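PDB 2CUK: glycerate dehydrogenase/glyoxylate reductase from Thermus thermophilus, which probably reduces glyoxylate and hydroxypyruvate with NAD(P)H, as a member of the D-isomer specific 2-hydroxyacid dehydrogenase family. Local coordinates for residues V294-A299 with E305-V310; R7-K12 with A70-G75; A121-D126 with P134-G139; T102-L107 with A160-A165; D256-P261 with T275-S280. All coordinates share one frame; numbering follows the deposited sequence.

Interaction 1 of 5, residues V294-A299 with E305-V310; sequences VENLLA and EPPNPV
Asn296, on the helix, and Asn308, in the C-terminal tail, are joined by two hydrogen bonds. The backbone N of Asn308 gives a bond of 2.9 Å to OD1 of Asn296, arriving in the carbonyl plane on a lone pair. In return, ND2 of Asn296 reaches OD1 of Asn308 at 3.0 Å with a nearly straight N-H...O angle of 168°. The two side chains cross at about a right angle, their amide planes turned 55° apart. Asn296 carries CG beside its own backbone N (chi1 -82°), which brings the amide nearer the tail than its CB; ND2 also bonds to the carbonyl O of Val292, so three bonds fix how the amide is turned. A leucine in its place would probably leave the backbone N and OD1 of Asn308, and O of Val292, without their mates and let the tail shift. One turn on, CB of Ala299 packs on CA of Pro306 at 3.8 Å, while CD of Pro307 lies 3.4 Å from OD1 of Asn296. The tail folds back along the last turns of helix 283-301 and also packs on strand 90-92: Pro306 touches Arg90 and Thr92, and Asn308 is hydrogen-bonded through its backbone to His93.

Interaction 2 of 5, residues R7-K12 with A70-G75; sequences RTLPGK and ACYSVG
Tyr72 sets its ring anti to the backbone N (chi1 -176°), and Leu9 holds CG on the side of its own N (chi1 -52°) with an extended chi2; together these torsions carry one methyl of the leucine over the aromatic face. CD2 of Leu9 stands 3.8 Å from the ring centroid of Tyr72 and only 6° off the normal, a well-centred CH-pi contact. All six ring carbons are consequently at similar range, with CZ and CE2 of Tyr72 both 3.9 Å from CD2 of Leu9. The two side chains slide past one another in opposite directions. Beyond the leucine, the ring of Pro10 meets the far end of the tyrosine, its CD 3.8 Å from the Tyr72 OH. That hydroxyl is hydrogen-bonded to the carbonyl O of Arg286, so the polar end of a buried ring is satisfied. Tyr72 is itself the centre of an inverse gamma turn. The contact joins two loops that follow strands 2-5 and 68-70 of the same parallel sheet, with strand 46-48 lying between them. Helix 283-301 packs on the tyrosine through Met289 and Ala290, and Pro134 of the second subunit touches both Leu9 and Tyr72.

Interaction 3 of 5, residues A121-D126 with P134-G139; sequences AAYARD and PELLLG
Helix 117-125 and the long loop leading from it to strand 146-150 meet through a small apolar cluster in a part of the chain that also contacts the second subunit. Its centre is Tyr123, whose CB is directed at the loop and whose ring extends to it, with CG anti to the backbone N (chi1 -179°). Leu136 approaches from the opposite direction and brings both methyls to the phenol end: CD1 of Leu136 is 3.5 Å from OH and 3.6 Å from CZ of Tyr123, whereas its CD2 is 4.0 Å from CE2 of Tyr123. Both methyls come obliquely from one side of the ring, the side on which Leu137 also lies. Leu137 adds a looser contact nearer the root of the ring, its CD1 4.4 Å from CD2 of Tyr123. A left-handed backbone conformation at Leu137 (phi 51°, psi 46°) probably helps two successive leucines to face the helix. No hydrogen bond crosses between the segments. Leu128 and Trp129, in the loop that follows the helix, also touch Tyr123. The 134-139 loop continues into the dimer contact: Leu137 meets Pro276, after strand 272-274 of the second subunit, and Leu138 meets Arg286 on helix 283-301 of that subunit.

Interaction 4 of 5, residues T102-L107 with A160-A165; sequences TADLTL and AKRALA
Arg162 reaches from helix 160-165 across to helix 102-107 and turns its guanidinium side-on to Asp104 in a salt bridge. NE of Arg162 lies 2.8 Å and NH2 2.9 Å from the same oxygen, OD1 of Asp104, which sits at the edge of the guanidinium near its plane and accepts a hydrogen bond from each. The carboxylate is inclined by 47° to that plane: NE meets OD1 nearly end-on to the C-O bond, while NH2 comes from above the carboxylate. Over one guanidinium face stands CB of Ala103, 3.8 Å from CZ of Arg162. The arginine is extended from CG to NE, and against it lies Leu107, its CG 3.7 Å from CB and its CD2 3.8 Å from CD of Arg162. The two short helical segments pass 10.1 Å apart at a crossing angle of -41°. An alanine here, in place of Arg162, is likely to leave OD1 of Asp104 without its two donors and, with CD gone, open a gap beside Leu107. Glu100 is a second salt-bridge partner of the guanidinium. The charges are thus paired between residues of one chain, a neutral amide, Gln143 of the second subunit, takes OD2 of Asp104, and the arginine would probably help keep the buried aspartate ionised.

Interaction 5 of 5, residues D256-P261 with T275-S280; sequences DPEPLP and TPHIGS
Polar contact across the two loops is confined to Glu258 and His277, whose OE2 and ND1 lie 2.9 Å apart. The carboxylate plane and the imidazole ring are turned 68° from each other. Glu258 leaves the backbone with CG anti to N (chi1 -172°) and is extended beyond it, which carries its carboxylate across to the histidine. The other oxygen, OE1, accepts a hydrogen bond from the backbone N of Thr255, which probably helps to set the carboxylate with OE2 beside the ring. The second subunit adds an aromatic contact, its Trp132 meeting the His277 ring with planes at about 60°, and packing, its Trp129 lying on Glu258. Backbone geometry also shapes the site: both Pro257 and Pro259 follow cis peptide bonds, so Glu258 is held between two of them, while Pro276 centres an inverse gamma turn, closed by the hydrogen bond from N of His277 to O of Thr275 at 2.9 Å. Glu258 lies in the loop after strand 249-252, His277 just after strand 272-274 at the edge of the nucleotide-binding sheet. Such a glutamate-histidine pair is characteristic of D-2-hydroxyacid dehydrogenases, where the histidine is the catalytic acid-base; His277 and Glu258 are consistent with those roles.

Along the chain, interaction 2 draws on the first of the two parallel sheets, interactions 4, 3 and 5 belong to the nucleotide-binding part, and interaction 1 returns to the first part through helix 283-301 and the tail. Interactions 1 and 2 touch, CB of Leu297 lying 3.9 Å from CB of Ala70, with centres 13 Å apart. Interactions 4 and 5 touch as well, where CD2 of Leu105 lies 3.5 Å from CA of Gly279. The loop of interaction 5 leads into helix 283-301, which passes to the other domain. Interaction 3 falls within the sequence span of interaction 4 and lies about 49 Å from interaction 1 between centres. Interactions 2 to 5 border the second subunit; interaction 1 does not.

Interaction 1 of 5, residues V294-A299 with E305-V310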
# COMPACT_ATOMS: atom_id res chain seq x y z
N VAL A 294 -12.12 -27.07 -8.22
CA VAL A 294 -12.22 -28.50 -7.93
C VAL A 294 -13.67 -28.90 -7.65
O VAL A 294 -14.14 -29.92 -8.15
CB VAL A 294 -11.33 -28.87 -6.72
CG1 VAL A 294 -11.72 -30.24 -6.16
CG2 VAL A 294 -9.88 -28.87 -7.15
N GLU A 295 -14.37 -28.09 -6.86
CA GLU A 295 -15.76 -28.37 -6.53
C GLU A 295 -16.59 -28.46 -7.81
O GLU A 295 -17.31 -29.44 -8.04
CB GLU A 295 -16.33 -27.27 -5.63
CG GLU A 295 -17.78 -27.48 -5.23
CD GLU A 295 -17.99 -28.76 -4.43
OE1 GLU A 295 -17.37 -28.89 -3.35
OE2 GLU A 295 -18.78 -29.63 -4.87
N ASN A 296 -16.50 -27.43 -8.65
CA ASN A 296 -17.24 -27.40 -9.90
C ASN A 296 -16.93 -28.62 -10.78
O ASN A 296 -17.85 -29.25 -11.30
CB ASN A 296 -16.90 -26.11 -10.68
CG ASN A 296 -17.71 -24.92 -10.19
OD1 ASN A 296 -18.89 -24.78 -10.51
ND2 ASN A 296 -17.07 -24.05 -9.41
N LEU A 297 -15.65 -28.95 -10.92
CA LEU A 297 -15.27 -30.09 -11.74
C LEU A 297 -15.84 -31.40 -11.20
O LEU A 297 -16.45 -32.17 -11.94
CB LEU A 297 -13.74 -30.19 -11.85
CG LEU A 297 -13.17 -31.29 -12.74
CD1 LEU A 297 -11.83 -30.86 -13.31
CD2 LEU A 297 -13.03 -32.59 -11.96
N LEU A 298 -15.67 -31.65 -9.90
CA LEU A 298 -16.20 -32.87 -9.30
C LEU A 298 -17.71 -32.93 -9.46
O LEU A 298 -18.27 -33.99 -9.75
CB LEU A 298 -15.84 -32.96 -7.81
CG LEU A 298 -14.44 -33.49 -7.48
CD1 LEU A 298 -14.21 -33.43 -5.97
CD2 LEU A 298 -14.31 -34.92 -7.98
N ALA A 299 -18.37 -31.80 -9.27
CA ALA A 299 -19.82 -31.73 -9.39
C ALA A 299 -20.28 -32.28 -10.74
O ALA A 299 -21.15 -33.15 -10.79
CB ALA A 299 -20.29 -30.29 -9.24
N GLU A 305 -25.21 -30.74 -10.73
CA GLU A 305 -25.18 -29.40 -11.30
C GLU A 305 -24.11 -28.60 -10.56
O GLU A 305 -24.18 -28.45 -9.34
CB GLU A 305 -26.55 -28.74 -11.15
CG GLU A 305 -26.68 -27.38 -11.82
CD GLU A 305 -26.34 -27.41 -13.30
OE1 GLU A 305 -26.79 -28.34 -14.00
OE2 GLU A 305 -25.62 -26.50 -13.76
N PRO A 306 -23.11 -28.07 -11.28
CA PRO A 306 -22.05 -27.29 -10.65
C PRO A 306 -22.58 -25.98 -10.08
O PRO A 306 -23.55 -25.42 -10.59
CB PRO A 306 -21.07 -27.07 -11.80
CG PRO A 306 -21.98 -26.96 -12.98
CD PRO A 306 -22.96 -28.09 -12.75
N PRO A 307 -21.96 -25.48 -9.00
CA PRO A 307 -22.40 -24.23 -8.37
C PRO A 307 -22.11 -22.93 -9.15
O PRO A 307 -22.83 -21.95 -8.99
CB PRO A 307 -21.69 -24.26 -7.02
CG PRO A 307 -20.44 -25.01 -7.31
CD PRO A 307 -20.93 -26.14 -8.19
N ASN A 308 -21.08 -22.93 -9.98
CA ASN A 308 -20.74 -21.71 -10.73
C ASN A 308 -20.58 -21.96 -12.22
O ASN A 308 -19.51 -21.73 -12.79
CB ASN A 308 -19.45 -21.10 -10.17
CG ASN A 308 -19.41 -21.10 -8.65
OD1 ASN A 308 -18.69 -21.87 -8.04
ND2 ASN A 308 -20.21 -20.23 -8.04
N PRO A 309 -21.66 -22.40 -12.89
CA PRO A 309 -21.59 -22.67 -14.32
C PRO A 309 -21.63 -21.42 -15.19
O PRO A 309 -22.25 -20.41 -14.84
CB PRO A 309 -22.79 -23.57 -14.56
CG PRO A 309 -23.81 -22.97 -13.62
CD PRO A 309 -23.00 -22.73 -12.35
N VAL A 310 -20.95 -21.50 -16.33
CA VAL A 310 -20.90 -20.43 -17.32
C VAL A 310 -21.75 -20.93 -18.48
O VAL A 310 -22.45 -20.16 -19.14
CB VAL A 310 -19.46 -20.18 -17.81
CG1 VAL A 310 -19.46 -19.13 -18.90
CG2 VAL A 310 -18.59 -19.74 -16.64

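Interaction 2 of 5, residues R7-K12 with A70-G75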
# COMPACT_ATOMS: atom_id res chain seq x y z
N ARG A 7 -1.53 -25.70 -14.96
CA ARG A 7 -0.49 -25.07 -14.15
C ARG A 7 -0.52 -25.60 -12.72
O ARG A 7 -1.54 -26.10 -12.26
CB ARG A 7 -0.69 -23.55 -14.09
CG ARG A 7 -0.60 -22.83 -15.43
CD ARG A 7 0.81 -22.86 -16.00
NE ARG A 7 0.91 -22.01 -17.19
CZ ARG A 7 0.22 -22.21 -18.31
NH1 ARG A 7 -0.62 -23.24 -18.40
NH2 ARG A 7 0.33 -21.36 -19.32
N THR A 8 0.61 -25.50 -12.02
CA THR A 8 0.68 -25.95 -10.64
C THR A 8 -0.12 -24.97 -9.80
O THR A 8 -0.09 -23.76 -10.04
CB THR A 8 2.13 -26.00 -10.13
OG1 THR A 8 2.77 -24.75 -10.41
CG2 THR A 8 2.89 -27.12 -10.82
N LEU A 9 -0.84 -25.48 -8.81
CA LEU A 9 -1.68 -24.64 -7.95
C LEU A 9 -1.23 -24.68 -6.50
O LEU A 9 -0.70 -25.68 -6.02
CB LEU A 9 -3.14 -25.09 -8.04
CG LEU A 9 -3.76 -25.24 -9.43
CD1 LEU A 9 -5.20 -25.71 -9.29
CD2 LEU A 9 -3.70 -23.91 -10.18
N PRO A 10 -1.46 -23.57 -5.76
CA PRO A 10 -1.08 -23.49 -4.35
C PRO A 10 -2.11 -24.22 -3.50
O PRO A 10 -3.29 -24.25 -3.85
CB PRO A 10 -1.07 -21.99 -4.10
CG PRO A 10 -2.23 -21.53 -4.93
CD PRO A 10 -2.03 -22.30 -6.23
N GLY A 11 -1.67 -24.80 -2.39
CA GLY A 11 -2.59 -25.51 -1.53
C GLY A 11 -2.76 -26.95 -1.98
O GLY A 11 -2.15 -27.38 -2.96
N LYS A 12 -3.60 -27.70 -1.27
CA LYS A 12 -3.83 -29.10 -1.60
C LYS A 12 -5.26 -29.41 -2.05
O LYS A 12 -5.73 -30.53 -1.89
CB LYS A 12 -3.47 -29.99 -0.41
CG LYS A 12 -1.97 -30.09 -0.14
CD LYS A 12 -1.69 -31.01 1.04
CE LYS A 12 -0.21 -31.36 1.12
NZ LYS A 12 0.26 -32.09 -0.10
N ALA A 70 -13.33 -26.54 -15.89
CA ALA A 70 -13.45 -25.77 -14.65
C ALA A 70 -12.33 -24.74 -14.63
O ALA A 70 -11.20 -25.03 -14.22
CB ALA A 70 -13.36 -26.69 -13.44
N CYS A 71 -12.65 -23.53 -15.07
CA CYS A 71 -11.69 -22.44 -15.13
C CYS A 71 -11.14 -21.98 -13.80
O CYS A 71 -11.88 -21.79 -12.84
CB CYS A 71 -12.31 -21.24 -15.84
SG CYS A 71 -12.71 -21.54 -17.57
N TYR A 72 -9.83 -21.80 -13.76
CA TYR A 72 -9.15 -21.31 -12.57
C TYR A 72 -9.07 -19.80 -12.78
O TYR A 72 -7.99 -19.25 -13.00
CB TYR A 72 -7.74 -21.92 -12.47
CG TYR A 72 -6.99 -21.55 -11.20
CD1 TYR A 72 -7.39 -22.04 -9.96
CD2 TYR A 72 -5.90 -20.68 -11.24
CE1 TYR A 72 -6.73 -21.68 -8.79
CE2 TYR A 72 -5.23 -20.30 -10.08
CZ TYR A 72 -5.64 -20.80 -8.86
OH TYR A 72 -4.99 -20.42 -7.70
N SER A 73 -10.23 -19.15 -12.75
CA SER A 73 -10.35 -17.71 -12.95
C SER A 73 -11.82 -17.31 -12.98
O SER A 73 -12.70 -18.17 -13.08
CB SER A 73 -9.69 -17.30 -14.27
OG SER A 73 -10.29 -17.97 -15.37
N VAL A 74 -12.09 -16.01 -12.87
CA VAL A 74 -13.45 -15.50 -12.92
C VAL A 74 -13.81 -15.22 -14.38
O VAL A 74 -14.92 -15.49 -14.82
CB VAL A 74 -13.63 -14.21 -12.07
CG1 VAL A 74 -12.64 -13.14 -12.52
CG2 VAL A 74 -15.05 -13.69 -12.21
N GLY A 75 -12.84 -14.68 -15.12
CA GLY A 75 -13.07 -14.39 -16.52
C GLY A 75 -12.97 -15.66 -17.35
O GLY A 75 -12.28 -16.61 -16.95

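Interaction 3 of 5, residues A121-D126 with P134-G139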
# COMPACT_ATOMS: atom_id res chain seq x y z
N ALA A 121 11.21 3.65 -1.47
CA ALA A 121 11.96 2.44 -1.15
C ALA A 121 13.25 2.40 -1.95
O ALA A 121 14.29 1.98 -1.45
CB ALA A 121 11.12 1.20 -1.45
N ALA A 122 13.19 2.84 -3.21
CA ALA A 122 14.37 2.85 -4.06
C ALA A 122 15.36 3.90 -3.55
O ALA A 122 16.57 3.67 -3.53
CB ALA A 122 13.98 3.17 -5.50
N TYR A 123 14.82 5.04 -3.13
CA TYR A 123 15.61 6.15 -2.60
C TYR A 123 16.48 5.69 -1.43
O TYR A 123 17.66 6.03 -1.35
CB TYR A 123 14.65 7.26 -2.17
CG TYR A 123 15.28 8.53 -1.62
CD1 TYR A 123 15.60 9.60 -2.45
CD2 TYR A 123 15.49 8.68 -0.24
CE1 TYR A 123 16.10 10.81 -1.93
CE2 TYR A 123 15.99 9.88 0.29
CZ TYR A 123 16.29 10.93 -0.56
OH TYR A 123 16.76 12.11 -0.03
N ALA A 124 15.89 4.91 -0.53
CA ALA A 124 16.62 4.40 0.62
C ALA A 124 17.59 3.31 0.20
O ALA A 124 18.76 3.31 0.58
CB ALA A 124 15.64 3.85 1.65
N ARG A 125 17.09 2.37 -0.60
CA ARG A 125 17.89 1.25 -1.09
C ARG A 125 19.15 1.67 -1.84
O ARG A 125 20.21 1.06 -1.68
CB ARG A 125 17.03 0.36 -1.99
CG ARG A 125 17.67 -0.95 -2.39
CD ARG A 125 16.78 -1.74 -3.35
NE ARG A 125 15.41 -1.87 -2.86
CZ ARG A 125 14.35 -1.33 -3.46
NH1 ARG A 125 14.49 -0.62 -4.57
NH2 ARG A 125 13.13 -1.50 -2.95
N ASP A 126 19.04 2.72 -2.66
CA ASP A 126 20.18 3.19 -3.45
C ASP A 126 21.16 4.09 -2.70
O ASP A 126 22.11 4.60 -3.29
CB ASP A 126 19.69 3.91 -4.71
CG ASP A 126 18.76 3.06 -5.54
OD1 ASP A 126 18.89 1.82 -5.50
OD2 ASP A 126 17.90 3.64 -6.24
N PRO A 134 11.62 18.26 5.63
CA PRO A 134 10.23 18.70 5.44
C PRO A 134 9.69 18.62 4.01
O PRO A 134 8.48 18.50 3.80
CB PRO A 134 10.24 20.14 5.97
CG PRO A 134 11.30 20.09 7.04
CD PRO A 134 12.40 19.29 6.36
N GLU A 135 10.58 18.67 3.03
CA GLU A 135 10.15 18.63 1.64
C GLU A 135 10.55 17.36 0.89
O GLU A 135 10.47 17.30 -0.34
CB GLU A 135 10.68 19.87 0.91
CG GLU A 135 10.29 21.18 1.58
CD GLU A 135 10.96 22.40 0.96
OE1 GLU A 135 12.21 22.46 0.95
OE2 GLU A 135 10.25 23.30 0.48
N LEU A 136 10.97 16.33 1.63
CA LEU A 136 11.38 15.07 1.01
C LEU A 136 10.23 14.14 0.66
O LEU A 136 9.42 13.78 1.51
CB LEU A 136 12.34 14.32 1.94
CG LEU A 136 12.72 12.90 1.49
CD1 LEU A 136 13.33 12.94 0.08
CD2 LEU A 136 13.70 12.29 2.48
N LEU A 137 10.17 13.75 -0.61
CA LEU A 137 9.17 12.82 -1.12
C LEU A 137 7.72 13.17 -0.78
O LEU A 137 6.94 12.31 -0.38
CB LEU A 137 9.49 11.41 -0.63
CG LEU A 137 10.79 10.84 -1.20
CD1 LEU A 137 11.25 9.65 -0.39
CD2 LEU A 137 10.56 10.46 -2.67
N LEU A 138 7.36 14.43 -0.96
CA LEU A 138 6.00 14.88 -0.68
C LEU A 138 5.02 14.24 -1.65
O LEU A 138 5.24 14.25 -2.87
CB LEU A 138 5.91 16.41 -0.76
CG LEU A 138 6.73 17.19 0.27
CD1 LEU A 138 6.60 18.69 0.00
CD2 LEU A 138 6.25 16.84 1.67
N GLY A 139 3.93 13.69 -1.12
CA GLY A 139 2.94 13.07 -1.97
C GLY A 139 1.60 13.76 -1.85
O GLY A 139 1.52 14.92 -1.45

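Interaction 4 of 5, residues T102-L107 with A160-A165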
# COMPACT_ATOMS: atom_id res chain seq x y z
N THR A 102 -8.21 -8.35 -5.05
CA THR A 102 -8.02 -7.41 -6.14
C THR A 102 -8.24 -5.98 -5.64
O THR A 102 -7.54 -5.06 -6.06
CB THR A 102 -9.00 -7.69 -7.28
OG1 THR A 102 -8.88 -9.07 -7.66
CG2 THR A 102 -8.70 -6.80 -8.50
N ALA A 103 -9.21 -5.82 -4.75
CA ALA A 103 -9.52 -4.51 -4.19
C ALA A 103 -8.34 -4.06 -3.34
O ALA A 103 -7.99 -2.88 -3.33
CB ALA A 103 -10.79 -4.58 -3.33
N ASP A 104 -7.74 -5.01 -2.62
CA ASP A 104 -6.64 -4.68 -1.73
C ASP A 104 -5.46 -4.09 -2.50
O ASP A 104 -4.85 -3.11 -2.12
CB ASP A 104 -6.20 -5.96 -1.02
CG ASP A 104 -7.15 -6.25 0.14
OD1 ASP A 104 -7.96 -5.38 0.46
OD2 ASP A 104 -7.07 -7.34 0.70
N LEU A 105 -5.13 -4.77 -3.62
CA LEU A 105 -3.99 -4.33 -4.41
C LEU A 105 -4.28 -3.04 -5.16
O LEU A 105 -3.40 -2.23 -5.44
CB LEU A 105 -3.62 -5.43 -5.39
CG LEU A 105 -2.38 -5.07 -6.22
CD1 LEU A 105 -1.11 -5.74 -5.69
CD2 LEU A 105 -2.51 -5.49 -7.69
N THR A 106 -5.57 -2.87 -5.53
CA THR A 106 -5.95 -1.59 -6.11
C THR A 106 -5.59 -0.46 -5.15
O THR A 106 -4.96 0.53 -5.53
CB THR A 106 -7.46 -1.59 -6.39
OG1 THR A 106 -7.77 -2.64 -7.31
CG2 THR A 106 -7.87 -0.25 -7.01
N LEU A 107 -5.98 -0.63 -3.90
CA LEU A 107 -5.66 0.35 -2.87
C LEU A 107 -4.16 0.46 -2.66
O LEU A 107 -3.64 1.55 -2.47
CB LEU A 107 -6.35 -0.01 -1.55
CG LEU A 107 -7.68 0.71 -1.29
CD1 LEU A 107 -7.42 2.19 -1.11
CD2 LEU A 107 -8.65 0.47 -2.45
N ALA A 160 -14.40 1.10 -3.25
CA ALA A 160 -15.07 2.27 -2.70
C ALA A 160 -15.15 2.22 -1.18
O ALA A 160 -14.96 3.24 -0.51
CB ALA A 160 -16.48 2.38 -3.29
N LYS A 161 -15.44 1.05 -0.63
CA LYS A 161 -15.53 0.91 0.82
C LYS A 161 -14.21 1.25 1.48
O LYS A 161 -14.16 1.96 2.49
CB LYS A 161 -15.94 -0.52 1.20
CG LYS A 161 -17.44 -0.82 1.01
CD LYS A 161 -18.26 -0.44 2.24
CE LYS A 161 -18.33 1.06 2.46
NZ LYS A 161 -18.97 1.43 3.77
N ARG A 162 -13.12 0.74 0.91
CA ARG A 162 -11.80 1.01 1.46
C ARG A 162 -11.49 2.50 1.35
O ARG A 162 -11.01 3.12 2.30
CB ARG A 162 -10.75 0.20 0.71
CG ARG A 162 -10.77 -1.28 1.05
CD ARG A 162 -10.20 -2.11 -0.10
NE ARG A 162 -10.05 -3.51 0.26
CZ ARG A 162 -11.05 -4.37 0.43
NH1 ARG A 162 -12.32 -3.98 0.26
NH2 ARG A 162 -10.79 -5.62 0.78
N ALA A 163 -11.76 3.07 0.18
CA ALA A 163 -11.50 4.47 -0.08
C ALA A 163 -12.17 5.38 0.95
O ALA A 163 -11.56 6.35 1.41
CB ALA A 163 -11.98 4.84 -1.48
N LEU A 164 -13.41 5.07 1.31
CA LEU A 164 -14.13 5.89 2.28
C LEU A 164 -13.40 5.98 3.61
O LEU A 164 -13.44 7.02 4.26
CB LEU A 164 -15.54 5.33 2.52
CG LEU A 164 -16.54 5.41 1.36
CD1 LEU A 164 -17.84 4.74 1.78
CD2 LEU A 164 -16.78 6.87 0.98
N ALA A 165 -12.73 4.91 4.01
CA ALA A 165 -12.00 4.88 5.27
C ALA A 165 -10.77 5.79 5.27
O ALA A 165 -10.28 6.16 6.34
CB ALA A 165 -11.60 3.45 5.60

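Interaction 5 of 5, residues D256-P261 with T275-S280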
# COMPACT_ATOMS: atom_id res chain seq x y z
N ASP A 256 -0.85 -3.38 -21.65
CA ASP A 256 -1.06 -3.71 -23.05
C ASP A 256 0.14 -3.17 -23.83
O ASP A 256 0.32 -1.95 -23.95
CB ASP A 256 -2.35 -3.07 -23.57
CG ASP A 256 -2.69 -3.51 -24.98
OD1 ASP A 256 -1.77 -3.59 -25.82
OD2 ASP A 256 -3.88 -3.78 -25.26
N PRO A 257 0.99 -4.06 -24.36
CA PRO A 257 0.87 -5.51 -24.28
C PRO A 257 1.20 -6.04 -22.89
O PRO A 257 1.71 -5.31 -22.04
CB PRO A 257 1.86 -5.99 -25.33
CG PRO A 257 2.96 -5.00 -25.18
CD PRO A 257 2.21 -3.68 -25.09
N GLU A 258 0.92 -7.32 -22.67
CA GLU A 258 1.18 -7.94 -21.38
C GLU A 258 1.76 -9.34 -21.57
O GLU A 258 1.20 -10.15 -22.30
CB GLU A 258 -0.11 -8.01 -20.57
CG GLU A 258 0.06 -8.47 -19.13
CD GLU A 258 -1.25 -8.53 -18.39
OE1 GLU A 258 -1.89 -7.46 -18.21
OE2 GLU A 258 -1.66 -9.64 -17.98
N PRO A 259 2.90 -9.63 -20.93
CA PRO A 259 3.67 -8.73 -20.05
C PRO A 259 4.19 -7.49 -20.79
O PRO A 259 4.29 -7.48 -22.02
CB PRO A 259 4.81 -9.61 -19.56
CG PRO A 259 4.22 -11.00 -19.61
CD PRO A 259 3.48 -10.98 -20.92
N LEU A 260 4.52 -6.45 -20.03
CA LEU A 260 5.05 -5.22 -20.60
C LEU A 260 6.57 -5.36 -20.63
O LEU A 260 7.21 -5.43 -19.58
CB LEU A 260 4.67 -4.01 -19.74
CG LEU A 260 4.93 -2.63 -20.35
CD1 LEU A 260 3.90 -2.34 -21.44
CD2 LEU A 260 4.85 -1.58 -19.27
N PRO A 261 7.17 -5.40 -21.84
CA PRO A 261 8.62 -5.53 -22.04
C PRO A 261 9.45 -4.58 -21.19
O PRO A 261 9.10 -3.42 -21.03
CB PRO A 261 8.79 -5.26 -23.54
CG PRO A 261 7.51 -5.78 -24.11
CD PRO A 261 6.49 -5.23 -23.14
N THR A 275 2.83 -3.42 -11.59
CA THR A 275 2.97 -4.72 -10.93
C THR A 275 2.60 -5.76 -11.97
O THR A 275 1.75 -5.51 -12.83
CB THR A 275 2.09 -4.82 -9.66
OG1 THR A 275 0.76 -4.41 -9.94
CG2 THR A 275 2.67 -3.95 -8.55
N PRO A 276 3.23 -6.94 -11.92
CA PRO A 276 2.97 -8.01 -12.89
C PRO A 276 1.67 -8.82 -12.77
O PRO A 276 1.71 -10.04 -12.62
CB PRO A 276 4.21 -8.88 -12.75
CG PRO A 276 4.48 -8.81 -11.27
CD PRO A 276 4.26 -7.34 -10.95
N HIS A 277 0.53 -8.15 -12.85
CA HIS A 277 -0.77 -8.81 -12.79
C HIS A 277 -0.89 -9.74 -11.59
O HIS A 277 -1.16 -10.94 -11.73
CB HIS A 277 -1.00 -9.60 -14.08
CG HIS A 277 -2.44 -9.85 -14.39
ND1 HIS A 277 -2.85 -10.57 -15.49
CD2 HIS A 277 -3.57 -9.51 -13.72
CE1 HIS A 277 -4.17 -10.67 -15.49
NE2 HIS A 277 -4.63 -10.03 -14.42
N ILE A 278 -0.69 -9.18 -10.40
CA ILE A 278 -0.77 -9.95 -9.17
C ILE A 278 -1.98 -9.56 -8.33
O ILE A 278 -2.04 -9.86 -7.14
CB ILE A 278 0.52 -9.76 -8.34
CG1 ILE A 278 0.79 -8.26 -8.14
CG2 ILE A 278 1.68 -10.43 -9.04
CD1 ILE A 278 2.04 -7.95 -7.33
N GLY A 279 -2.95 -8.91 -8.97
CA GLY A 279 -4.15 -8.49 -8.27
C GLY A 279 -4.79 -9.53 -7.37
O GLY A 279 -5.20 -9.21 -6.25
N SER A 280 -4.89 -10.77 -7.84
CA SER A 280 -5.52 -11.83 -7.04
C SER A 280 -4.50 -12.70 -6.32
O SER A 280 -4.85 -13.74 -5.77
CB SER A 280 -6.37 -12.73 -7.94
OG SER A 280 -5.55 -13.45 -8.85